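Local coordinates for protein JamJ (Lyngbya majuscula, PDB 5DOZ) that is an NADPH-binding enoyl reductase of a polyketide synthase, probably reducing an enoyl-acyl carrier protein intermediate with formation of a cyclopropane ring, at residues 97-102 and 121-126. Sequence-based numbering, arbitrary orientation.
Sequences GDEVMV and VAKPAN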
# COMPACT_ATOMS: atom_id res chain seq x y z
N GLY A 97 1.27 -15.31 21.39
CA GLY A 97 0.53 -14.25 22.06
C GLY A 97 0.87 -12.85 21.57
O GLY A 97 0.07 -11.93 21.74
N ASP A 98 2.05 -12.70 20.96
CA ASP A 98 2.48 -11.41 20.41
C ASP A 98 1.48 -10.93 19.36
O ASP A 98 1.15 -11.65 18.42
CB ASP A 98 3.88 -11.51 19.77
CG ASP A 98 5.00 -11.56 20.80
OD1 ASP A 98 4.80 -11.17 21.97
OD2 ASP A 98 6.12 -11.99 20.42
N GLU A 99 0.99 -9.71 19.54
CA GLU A 99 0.08 -9.10 18.58
C GLU A 99 0.88 -8.37 17.53
O GLU A 99 1.65 -7.45 17.84
CB GLU A 99 -0.92 -8.18 19.28
CG GLU A 99 -2.08 -8.93 19.91
CD GLU A 99 -3.04 -8.04 20.68
OE1 GLU A 99 -4.21 -8.43 20.83
OE2 GLU A 99 -2.62 -6.94 21.11
N VAL A 100 0.70 -8.79 16.28
CA VAL A 100 1.60 -8.40 15.21
C VAL A 100 0.84 -7.91 13.98
O VAL A 100 -0.32 -8.26 13.77
CB VAL A 100 2.55 -9.56 14.80
CG1 VAL A 100 3.47 -9.95 15.96
CG2 VAL A 100 1.78 -10.78 14.32
N MET A 101 1.50 -7.07 13.20
CA MET A 101 1.06 -6.76 11.86
C MET A 101 1.87 -7.61 10.89
O MET A 101 3.07 -7.82 11.10
CB MET A 101 1.26 -5.27 11.56
CG MET A 101 0.44 -4.35 12.45
SD MET A 101 0.98 -2.64 12.34
CE MET A 101 2.50 -2.69 13.26
N VAL A 102 1.21 -8.14 9.87
CA VAL A 102 1.89 -8.87 8.81
C VAL A 102 2.08 -7.93 7.63
O VAL A 102 1.19 -7.14 7.32
CB VAL A 102 1.11 -10.12 8.35
CG1 VAL A 102 1.92 -10.89 7.32
CG2 VAL A 102 0.77 -11.02 9.53
N VAL A 121 5.93 -7.20 12.29
CA VAL A 121 6.33 -6.13 13.20
C VAL A 121 5.35 -6.10 14.37
O VAL A 121 4.23 -6.61 14.26
CB VAL A 121 6.43 -4.74 12.50
CG1 VAL A 121 7.52 -4.74 11.44
CG2 VAL A 121 5.10 -4.32 11.90
N ALA A 122 5.79 -5.52 15.48
CA ALA A 122 4.94 -5.39 16.67
C ALA A 122 3.83 -4.38 16.43
O ALA A 122 4.06 -3.32 15.84
CB ALA A 122 5.78 -4.97 17.87
N LYS A 123 2.62 -4.72 16.86
CA LYS A 123 1.52 -3.77 16.86
C LYS A 123 1.76 -2.72 17.94
O LYS A 123 2.14 -3.06 19.07
CB LYS A 123 0.18 -4.47 17.10
CG LYS A 123 -1.03 -3.56 16.89
CD LYS A 123 -2.34 -4.19 17.34
CE LYS A 123 -2.74 -3.74 18.74
NZ LYS A 123 -1.92 -4.36 19.82
N PRO A 124 1.55 -1.43 17.61
CA PRO A 124 1.56 -0.38 18.63
C PRO A 124 0.44 -0.62 19.63
O PRO A 124 -0.74 -0.65 19.25
CB PRO A 124 1.29 0.90 17.83
CG PRO A 124 1.65 0.56 16.43
CD PRO A 124 1.30 -0.88 16.26
N ALA A 125 0.80 -0.80 20.90
CA ALA A 125 -0.11 -1.26 21.95
C ALA A 125 -1.28 -0.32 22.22
O ALA A 125 -2.34 -0.76 22.66
CB ALA A 125 0.65 -1.54 23.24
N ASN A 126 -1.09 0.97 21.95
CA ASN A 126 -2.14 1.97 22.14
C ASN A 126 -3.24 1.94 21.06
O ASN A 126 -4.26 2.62 21.19
CB ASN A 126 -1.54 3.38 22.23
CG ASN A 126 -0.86 3.80 20.95
OD1 ASN A 126 0.06 3.13 20.45
ND2 ASN A 126 -1.32 4.91 20.38
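Met101 and Val121 form an antiparallel hydrogen-bonded pair. Met101 N donates to Val121 O at 3.0 Å, and Val121 N returns a bond to Met101 O at 3.2 Å. A third backbone bond, from Lys123 N to Glu99 O (3.1 Å), carries the pairing past the end of strand 120-122. Between them, Val100 and Ala122 make a non-hydrogen-bonded pair, and Val100 CA adds a CH...O contact to Val121 O.

The ladder joins two strands of the GroES-like catalytic domain of this medium-chain dehydrogenase/reductase fold. Strand 79-87 pairs with the other edge of strand 99-103.

The apolar contact lies on the face carrying the Met101 and Val121 side chains. The Met101 chain bends at its end (chi3 -74°), which brings CE against Val121 CG2. At 3.4 Å, Met101 CE to Val121 CG2 is tighter than usual van der Waals contact. Met101 CE also lies 3.7 Å from Pro124 CD. Trp292 of helix 287-293 touches all three side chains.

The polar side-chain contact is a salt bridge. Glu99 and Lys123 run side by side, and Lys123 NZ meets Glu99 OE2 at 3.0 Å from above the carboxylate plane. Lys123 starts out extended, then turns at chi3 (97°) and chi4 to reach it. A methionine in place of Lys123 would probably leave the Glu99 carboxylate without this charged mate and freer to turn. Leu129 touches both side chains.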